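Local coordinates for protein UDP-glucose 6-dehydrogenase (Pyrobaculum islandicum, PDB 3VTF) that probably oxidises UDP-glucose to UDP-glucuronate with two molecules of NAD+, and is found here with UDP-glucose bound, at residues A[41-46]-A[184-189]; A[287-292]-A[307-312]; A[357-362]-A[382-387]; A[369-372]-A[376-379]. One frame throughout, in Å; residues are numbered along the deposited sequence.

How the contacts relate
Following the chain from its N terminus, contact 1 closes first, bringing helix 31-43 against helix 182-187 at the far ends of a long loop within the NAD binding domain. Contact 2 comes next, a short closure between the successive helices 285-298 and 304-328 of the central region. Contact 3 then joins helices 354-364 and 377-384 of the UDP binding domain, and contact 4 falls within its span, tying strand 368-372 to the start of that second helix. No loops cross. Contacts 3 and 4 touch, L362 packing on V369, with centres about 9 Å apart; contacts 1 and 3 have centres about 38 Å apart, on opposite sides of the chain's centre.

Contact 1 (A[41-46]-A[184-189]); sequences ALLGHR and EDFFKP
The ring of F187 meets L43 at its edge, where CD2 of the leucine lies in the ring plane, 3.9 Å from F187 CE1. L42 reaches the same rim near the plane, its CD1 4.0 Å from F187 CZ. One face of F187 is covered by its own neighbour: F186 CD2 stands 3.6 Å above that plane, over the ring centre, while F187 CD1 in turn lies in the plane of F186 at its edge. L43 CD1 approaches the F186 ring obliquely, coming within 3.7 Å of CE2. The two methyls of L43 are thus shared between the two rings, and its branch point CG also touches F186 CE2. F187 has CG anti to its carbonyl carbon (chi1 -68°), whereas in F186 CG lies opposite the backbone N (chi1 175°), which sends the two rings across from the same helix end. This joins two helix C-termini of the Rossmann-type NAD binding domain: helix 31-43, which follows the first strand 23-27 and closes at G44 in a Schellman motif, and helix 182-187. Replacing L43 with an alanine would probably open a gap between this helix end and the two rings, and leave the edge of F187 with less to hold its rotation. Behind the contact F186 makes edge-to-face contacts with H36 and F40, and L42 rests on helix 72-81.

Contact 2 (A[287-292]-A[307-312]); sequences KDTLAF and KAVLRV
Helix 285-298, which begins just after the predicted nucleophile C284, packs on helix 304-328 through T289, L290 and L310. T289 and L310 reach toward each other tip to tip, with the threonine methyl CG2 3.7 Å from L310 CG. That methyl lies anti to the T289 backbone N, which places OG1 beside that N, where it bonds F285 O one turn earlier in the chain. L310 then crosses L290 at about a right angle, its CD1 3.9 Å from L290 CA and also close to CB and CD1. V309 adds a looser touch, CG1 to T289 CG2 at 4.4 Å. The two short helical segments run roughly antiparallel, at 143° with axes 9.9 Å apart, as a helix pair of the central region that meets the long helix 221-251 through T289 on V233 and A236. On the other flank of helix 285-298, K287, a predicted NAD+-binding residue, makes a salt bridge from NZ to D288 OD1 (2.9 Å), on the syn side and 21° out of the carboxylate plane; the same NZ bonds T107 O. D288 OD2 takes N232 ND2, a second-shell link to a UDP-glucose-binding residue. F292, A308 and V312 pack on the second subunit.

Contact 3 (A[357-362]-A[382-387]); sequences EVARLL and AVLGDS
Apolar packing comes first, and L384 carries most of it. Its two methyls divide between neighbouring residues of the other helix: CD1 lies 4.3 Å from the CB of A359, and CD2 lies 4.2 Å from the CG of R360, on the aliphatic part of the arginine. With CG anti to its carbonyl carbon (chi1 -65°), L384 sends both branches across to helix 354-364. The second kind is a charged group against a methyl. R360 is extended from CG to NE, and its NH2 comes within 3.3 Å of V383 CG1; the two side chains cross at about a right angle, and the methyl approaches the guanidinium obliquely. No hydrogen bond joins the pair, and because the exact placement of the guanidinium is uncertain, the closeness of this approach should carry little weight.

The two helices belong to the Rossmann-like UDP binding domain, where strand 335-339, helix 354-364, strand 368-372, helix 377-384 and strand 389-390 follow one another, so the contact joins the two successive crossover helices. On its other flank helix 354-364 packs V358 and L361 against helix 304-328.

Polar bonds hold the end of the second helix. The carbonyl O of L384 is gripped twice from S387, by OG at 2.8 Å and by the backbone N at 3.1 Å; the hydroxyl comes in the carbonyl plane on a lone pair, at a C=O...donor angle of 139°. G385 leaves the helix with positive phi, a conformation that favours glycine, and its O accepts from Y390 OH.

Contact 4 (A[369-372]-A[376-379]); sequences VYVH and AMEK
V371 and H372 end an extended strand, and M377 begins the first turn of helix 377-384, with A376 at the N-cap position just before it. The backbones come nearest at H372 and M377, where the CA atoms are 6.8 Å apart; the intervening link is only three residues long, and D373 within it bonds the A376 N through OD2. No hydrogen bond joins the two segments; the side chain of M377 spans them.

M377 is bent at its last torsion (chi3 75°), and this turns the methyl CE back over the strand: it sits 3.5 Å from the carbonyl O of V371 and 4.0 Å from V371 CG2, the two side chains sliding past each other in opposite directions. The sulfur meets the strand beyond, with SD 3.9 Å from H372 CA. The imidazole is a more distant partner. SD lies 5.0 Å from the centroid of the H372 ring, obliquely, 45° off the ring normal. H372 points its CB away from the helix, and its ND1 is bonded to Y413 OH, which helps to fix how the ring is turned. A serine in place of M377 takes away the thioether that packs on V371 CG2 and H372 CA, and would probably open a gap between strand and helix.

M377 also packs on Y390 of the following strand, so the contact sits inside the beta-alpha-beta unit of strand 368-372, helix 377-384 and strand 389-390, a unit of the Rossmann-like UDP binding domain whose strands lie in its parallel sheet.

Contact 1 (A[41-46]-A[184-189])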
# COMPACT_ATOMS: atom_id res chain seq x y z
N ALA A 41 32.35 11.61 1.49
CA ALA A 41 33.65 11.97 2.09
C ALA A 41 33.87 11.23 3.41
O ALA A 41 34.98 10.71 3.68
CB ALA A 41 33.75 13.49 2.30
N LEU A 42 32.80 11.07 4.21
CA LEU A 42 32.94 10.41 5.50
C LEU A 42 33.05 8.94 5.32
O LEU A 42 33.60 8.28 6.18
CB LEU A 42 31.76 10.73 6.45
CG LEU A 42 31.66 12.21 6.94
CD1 LEU A 42 30.37 12.38 7.81
CD2 LEU A 42 32.94 12.62 7.64
N LEU A 43 32.53 8.38 4.21
CA LEU A 43 32.76 6.96 3.93
C LEU A 43 34.20 6.68 3.53
O LEU A 43 34.59 5.53 3.51
CB LEU A 43 31.84 6.43 2.78
CG LEU A 43 30.38 6.27 3.14
CD1 LEU A 43 29.64 5.74 1.87
CD2 LEU A 43 30.23 5.33 4.33
N GLY A 44 34.96 7.70 3.13
CA GLY A 44 36.36 7.41 2.80
C GLY A 44 36.71 7.81 1.34
O GLY A 44 37.82 7.53 0.91
N HIS A 45 35.84 8.55 0.65
CA HIS A 45 36.10 8.97 -0.73
C HIS A 45 36.52 10.38 -0.77
O HIS A 45 36.27 11.14 0.11
CB HIS A 45 34.83 8.76 -1.61
CG HIS A 45 34.39 7.31 -1.68
ND1 HIS A 45 35.25 6.29 -2.05
CD2 HIS A 45 33.18 6.72 -1.35
CE1 HIS A 45 34.59 5.10 -1.95
NE2 HIS A 45 33.31 5.36 -1.53
N ARG A 46 37.16 10.76 -1.85
CA ARG A 46 37.54 12.12 -2.14
C ARG A 46 36.42 12.69 -2.95
O ARG A 46 35.97 12.06 -3.97
CB ARG A 46 38.86 12.13 -2.98
CG ARG A 46 39.34 13.53 -3.37
CD ARG A 46 40.41 13.39 -4.43
NE ARG A 46 40.72 14.69 -5.03
CZ ARG A 46 40.37 15.05 -6.24
NH1 ARG A 46 39.72 14.18 -7.00
NH2 ARG A 46 40.67 16.26 -6.69
N GLU A 184 21.10 9.67 8.50
CA GLU A 184 20.86 8.28 8.83
C GLU A 184 20.45 7.43 7.60
O GLU A 184 20.91 6.30 7.44
CB GLU A 184 19.75 8.16 9.89
CG GLU A 184 19.23 6.75 10.14
CD GLU A 184 18.10 6.73 11.20
OE1 GLU A 184 17.87 7.79 11.83
OE2 GLU A 184 17.45 5.68 11.40
N ASP A 185 19.58 7.95 6.74
CA ASP A 185 19.17 7.15 5.57
C ASP A 185 20.31 7.00 4.60
O ASP A 185 20.29 6.03 3.79
CB ASP A 185 18.02 7.93 4.81
CG ASP A 185 16.75 8.02 5.67
OD1 ASP A 185 16.63 7.13 6.54
OD2 ASP A 185 15.91 8.92 5.48
N PHE A 186 21.26 7.96 4.60
CA PHE A 186 22.45 7.82 3.76
C PHE A 186 23.34 6.61 4.27
O PHE A 186 23.74 5.73 3.50
CB PHE A 186 23.29 9.12 3.69
CG PHE A 186 24.61 8.92 2.90
CD1 PHE A 186 24.61 9.02 1.52
CD2 PHE A 186 25.80 8.48 3.55
CE1 PHE A 186 25.75 8.74 0.77
CE2 PHE A 186 26.94 8.16 2.80
CZ PHE A 186 26.95 8.31 1.39
N PHE A 187 23.65 6.61 5.58
CA PHE A 187 24.56 5.57 6.17
C PHE A 187 23.92 4.25 6.38
O PHE A 187 24.58 3.24 6.23
CB PHE A 187 25.17 6.06 7.46
CG PHE A 187 26.13 7.20 7.24
CD1 PHE A 187 27.32 6.99 6.54
CD2 PHE A 187 25.86 8.47 7.74
CE1 PHE A 187 28.22 8.05 6.34
CE2 PHE A 187 26.74 9.54 7.55
CZ PHE A 187 27.92 9.33 6.84
N LYS A 188 22.62 4.26 6.58
CA LYS A 188 21.90 3.01 6.80
C LYS A 188 20.66 2.95 5.88
O LYS A 188 19.56 2.83 6.37
CB LYS A 188 21.48 2.86 8.27
CG LYS A 188 22.60 2.93 9.32
CD LYS A 188 21.94 3.11 10.73
CE LYS A 188 22.91 3.17 11.91
NZ LYS A 188 23.90 2.10 11.81
N PRO A 189 20.87 2.87 4.56
CA PRO A 189 19.72 2.82 3.63
C PRO A 189 19.02 1.45 3.74
O PRO A 189 19.68 0.46 4.06
CB PRO A 189 20.37 2.93 2.26
CG PRO A 189 21.72 2.31 2.45
CD PRO A 189 22.15 2.84 3.84

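Contact 2 (A[287-292]-A[307-312])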
# COMPACT_ATOMS: atom_id res chain seq x y z
N LYS A 287 4.85 16.56 -6.58
CA LYS A 287 5.32 16.78 -7.97
C LYS A 287 5.74 15.45 -8.61
O LYS A 287 5.57 15.24 -9.84
CB LYS A 287 6.37 17.88 -8.02
CG LYS A 287 7.75 17.63 -7.35
CD LYS A 287 8.77 16.95 -8.26
CE LYS A 287 10.15 16.89 -7.59
NZ LYS A 287 10.99 15.94 -8.36
N ASP A 288 6.27 14.49 -7.79
CA ASP A 288 6.61 13.15 -8.42
C ASP A 288 5.37 12.42 -8.82
O ASP A 288 5.36 11.69 -9.77
CB ASP A 288 7.45 12.23 -7.49
CG ASP A 288 8.85 12.84 -7.22
OD1 ASP A 288 9.33 13.60 -8.08
OD2 ASP A 288 9.51 12.54 -6.18
N THR A 289 4.32 12.54 -8.02
CA THR A 289 3.09 11.85 -8.36
C THR A 289 2.49 12.43 -9.68
O THR A 289 2.03 11.69 -10.54
CB THR A 289 2.00 11.94 -7.20
OG1 THR A 289 2.58 11.27 -6.03
CG2 THR A 289 0.73 11.16 -7.56
N LEU A 290 2.48 13.75 -9.75
CA LEU A 290 1.99 14.45 -10.95
C LEU A 290 2.91 14.07 -12.15
O LEU A 290 2.44 13.75 -13.20
CB LEU A 290 2.07 15.97 -10.69
CG LEU A 290 1.52 16.84 -11.89
CD1 LEU A 290 0.15 16.32 -12.24
CD2 LEU A 290 1.46 18.32 -11.42
N ALA A 291 4.23 14.10 -11.96
CA ALA A 291 5.16 13.66 -13.08
C ALA A 291 4.87 12.26 -13.52
O ALA A 291 4.96 11.90 -14.73
CB ALA A 291 6.67 13.87 -12.69
N PHE A 292 4.57 11.37 -12.55
CA PHE A 292 4.29 9.97 -12.92
C PHE A 292 3.04 9.84 -13.73
O PHE A 292 2.98 9.11 -14.74
CB PHE A 292 4.17 9.13 -11.59
CG PHE A 292 4.15 7.67 -11.80
CD1 PHE A 292 5.25 7.00 -12.39
CD2 PHE A 292 3.10 6.88 -11.30
CE1 PHE A 292 5.27 5.60 -12.55
CE2 PHE A 292 3.07 5.49 -11.48
CZ PHE A 292 4.20 4.84 -12.08
N LYS A 307 -3.87 9.13 -10.34
CA LYS A 307 -4.73 10.37 -10.35
C LYS A 307 -5.64 10.43 -9.10
O LYS A 307 -5.80 11.48 -8.51
CB LYS A 307 -5.61 10.38 -11.64
CG LYS A 307 -4.72 10.70 -12.91
CD LYS A 307 -5.60 11.10 -14.14
CE LYS A 307 -6.66 10.06 -14.39
NZ LYS A 307 -7.44 10.23 -15.67
N ALA A 308 -6.18 9.31 -8.70
CA ALA A 308 -7.05 9.29 -7.49
C ALA A 308 -6.29 9.69 -6.28
O ALA A 308 -6.81 10.50 -5.41
CB ALA A 308 -7.80 7.95 -7.32
N VAL A 309 -5.00 9.26 -6.24
CA VAL A 309 -4.14 9.62 -5.12
C VAL A 309 -4.06 11.10 -4.98
O VAL A 309 -4.12 11.67 -3.85
CB VAL A 309 -2.70 9.02 -5.34
CG1 VAL A 309 -1.77 9.58 -4.32
CG2 VAL A 309 -2.84 7.52 -5.23
N LEU A 310 -3.83 11.77 -6.11
CA LEU A 310 -3.71 13.24 -6.08
C LEU A 310 -5.06 13.93 -5.86
O LEU A 310 -5.11 14.98 -5.21
CB LEU A 310 -3.11 13.78 -7.41
CG LEU A 310 -1.61 14.05 -7.49
CD1 LEU A 310 -1.24 14.86 -8.77
CD2 LEU A 310 -1.06 14.75 -6.23
N ARG A 311 -6.15 13.39 -6.42
CA ARG A 311 -7.48 13.99 -6.15
C ARG A 311 -7.77 14.06 -4.63
O ARG A 311 -8.24 15.09 -4.08
CB ARG A 311 -8.50 13.15 -6.83
CG ARG A 311 -9.95 13.48 -6.53
CD ARG A 311 -10.96 12.52 -7.19
NE ARG A 311 -12.26 12.68 -6.54
CZ ARG A 311 -13.22 13.43 -7.07
NH1 ARG A 311 -12.96 14.04 -8.22
NH2 ARG A 311 -14.41 13.60 -6.47
N VAL A 312 -7.54 12.95 -3.93
CA VAL A 312 -7.75 12.94 -2.45
C VAL A 312 -6.84 13.94 -1.81
O VAL A 312 -7.27 14.73 -0.98
CB VAL A 312 -7.51 11.52 -1.93
CG1 VAL A 312 -7.43 11.50 -0.37
CG2 VAL A 312 -8.62 10.63 -2.43

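Contact 3 (A[357-362]-A[382-387])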
# COMPACT_ATOMS: atom_id res chain seq x y z
N GLU A 357 -0.94 26.26 2.40
CA GLU A 357 -2.15 26.09 1.55
C GLU A 357 -3.40 26.42 2.35
O GLU A 357 -4.31 27.09 1.82
CB GLU A 357 -2.39 24.64 1.05
CG GLU A 357 -1.89 24.34 -0.34
CD GLU A 357 -2.15 25.44 -1.33
OE1 GLU A 357 -3.32 25.58 -1.76
OE2 GLU A 357 -1.17 26.16 -1.65
N VAL A 358 -3.47 25.86 3.57
CA VAL A 358 -4.62 26.19 4.46
C VAL A 358 -4.67 27.72 4.77
O VAL A 358 -5.75 28.29 4.71
CB VAL A 358 -4.62 25.32 5.74
CG1 VAL A 358 -5.60 25.89 6.76
CG2 VAL A 358 -5.05 23.88 5.33
N ALA A 359 -3.54 28.35 5.07
CA ALA A 359 -3.50 29.83 5.32
C ALA A 359 -4.09 30.55 4.09
O ALA A 359 -5.01 31.39 4.24
CB ALA A 359 -2.07 30.32 5.63
N ARG A 360 -3.65 30.17 2.90
CA ARG A 360 -4.20 30.80 1.67
C ARG A 360 -5.67 30.59 1.51
O ARG A 360 -6.45 31.54 1.25
CB ARG A 360 -3.51 30.26 0.42
CG ARG A 360 -2.06 30.66 0.27
CD ARG A 360 -1.65 30.30 -1.18
NE ARG A 360 -0.20 30.38 -1.38
CZ ARG A 360 0.62 29.32 -1.44
NH1 ARG A 360 0.16 28.07 -1.33
NH2 ARG A 360 1.91 29.51 -1.59
N LEU A 361 -6.12 29.36 1.71
CA LEU A 361 -7.58 29.16 1.65
C LEU A 361 -8.33 30.02 2.67
O LEU A 361 -9.45 30.49 2.43
CB LEU A 361 -8.00 27.66 1.84
CG LEU A 361 -7.45 26.73 0.71
CD1 LEU A 361 -7.44 25.22 1.13
CD2 LEU A 361 -8.25 26.93 -0.55
N LEU A 362 -7.78 30.11 3.88
CA LEU A 362 -8.44 30.93 4.90
C LEU A 362 -8.49 32.40 4.42
O LEU A 362 -9.51 33.07 4.58
CB LEU A 362 -7.70 30.78 6.22
CG LEU A 362 -7.85 29.37 6.91
CD1 LEU A 362 -6.95 29.47 8.12
CD2 LEU A 362 -9.31 29.07 7.29
N ALA A 382 8.64 34.50 3.42
CA ALA A 382 9.10 34.59 2.02
C ALA A 382 7.96 34.32 1.06
O ALA A 382 7.93 34.90 -0.00
CB ALA A 382 10.27 33.66 1.72
N VAL A 383 7.01 33.46 1.45
CA VAL A 383 5.89 33.12 0.62
C VAL A 383 4.61 33.91 0.91
O VAL A 383 3.92 34.32 -0.02
CB VAL A 383 5.60 31.57 0.62
CG1 VAL A 383 4.35 31.27 -0.21
CG2 VAL A 383 6.81 30.81 0.08
N LEU A 384 4.25 34.08 2.18
CA LEU A 384 2.99 34.73 2.53
C LEU A 384 3.13 36.25 2.79
O LEU A 384 2.12 36.94 2.87
CB LEU A 384 2.43 34.06 3.80
CG LEU A 384 2.05 32.59 3.58
CD1 LEU A 384 1.91 31.93 4.95
CD2 LEU A 384 0.73 32.52 2.85
N GLY A 385 4.35 36.75 2.94
CA GLY A 385 4.59 38.17 3.31
C GLY A 385 3.69 38.63 4.47
O GLY A 385 3.39 37.88 5.42
N ASP A 386 3.23 39.88 4.37
CA ASP A 386 2.43 40.47 5.41
C ASP A 386 0.94 40.05 5.34
O ASP A 386 0.09 40.65 6.01
CB ASP A 386 2.54 42.01 5.31
CG ASP A 386 2.11 42.53 3.91
OD1 ASP A 386 0.89 42.55 3.58
OD2 ASP A 386 3.01 42.90 3.14
N SER A 387 0.58 39.08 4.50
CA SER A 387 -0.84 38.73 4.44
C SER A 387 -1.34 37.99 5.74
O SER A 387 -2.55 37.94 6.03
CB SER A 387 -1.17 37.95 3.18
OG SER A 387 -0.62 36.64 3.25

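Contact 4 (A[369-372]-A[376-379])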
# COMPACT_ATOMS: atom_id res chain seq x y z
N VAL A 369 -5.89 35.80 9.53
CA VAL A 369 -5.06 34.59 9.77
C VAL A 369 -3.80 34.85 10.58
O VAL A 369 -2.97 35.72 10.27
CB VAL A 369 -4.64 33.99 8.41
CG1 VAL A 369 -3.74 32.76 8.57
CG2 VAL A 369 -5.87 33.64 7.64
N TYR A 370 -3.66 34.04 11.62
CA TYR A 370 -2.48 34.01 12.45
C TYR A 370 -1.81 32.70 12.17
O TYR A 370 -2.49 31.65 12.01
CB TYR A 370 -2.88 34.05 13.92
CG TYR A 370 -3.65 35.30 14.23
CD1 TYR A 370 -3.05 36.36 14.96
CD2 TYR A 370 -4.98 35.43 13.81
CE1 TYR A 370 -3.77 37.54 15.23
CE2 TYR A 370 -5.71 36.59 14.07
CZ TYR A 370 -5.11 37.64 14.78
OH TYR A 370 -5.92 38.73 15.03
N VAL A 371 -0.49 32.70 12.16
CA VAL A 371 0.26 31.47 11.96
C VAL A 371 1.40 31.32 12.96
O VAL A 371 1.90 32.30 13.47
CB VAL A 371 0.84 31.37 10.53
CG1 VAL A 371 -0.26 31.55 9.50
CG2 VAL A 371 1.95 32.38 10.33
N HIS A 372 1.79 30.09 13.23
CA HIS A 372 3.00 29.80 13.98
C HIS A 372 3.70 28.59 13.44
O HIS A 372 3.07 27.68 12.92
CB HIS A 372 2.69 29.56 15.45
CG HIS A 372 3.87 29.04 16.23
ND1 HIS A 372 4.09 27.74 16.40
CD2 HIS A 372 4.90 29.70 16.87
CE1 HIS A 372 5.20 27.57 17.12
NE2 HIS A 372 5.69 28.77 17.41
N ALA A 376 9.77 27.39 10.71
CA ALA A 376 9.66 27.73 9.28
C ALA A 376 9.09 29.11 9.02
O ALA A 376 8.68 29.41 7.91
CB ALA A 376 8.79 26.63 8.57
N MET A 377 9.05 29.99 10.03
CA MET A 377 8.21 31.20 9.83
C MET A 377 8.90 32.16 8.88
O MET A 377 8.25 32.87 8.14
CB MET A 377 7.85 31.88 11.15
CG MET A 377 6.81 31.07 11.95
SD MET A 377 6.19 31.93 13.45
CE MET A 377 5.18 33.01 12.56
N GLU A 378 10.22 32.15 8.89
CA GLU A 378 10.97 33.07 7.99
C GLU A 378 10.75 32.60 6.56
O GLU A 378 10.36 33.38 5.68
CB GLU A 378 12.48 33.12 8.33
CG GLU A 378 12.86 34.27 9.30
CD GLU A 378 11.98 35.57 9.23
OE1 GLU A 378 12.19 36.45 8.35
OE2 GLU A 378 11.09 35.76 10.11
N LYS A 379 10.91 31.29 6.36
CA LYS A 379 10.66 30.74 5.01
C LYS A 379 9.21 30.97 4.58
O LYS A 379 8.96 31.32 3.45
CB LYS A 379 11.10 29.28 4.93
CG LYS A 379 12.61 29.16 4.96
CD LYS A 379 13.06 27.80 4.50
CE LYS A 379 14.28 27.96 3.61
NZ LYS A 379 15.42 28.01 4.53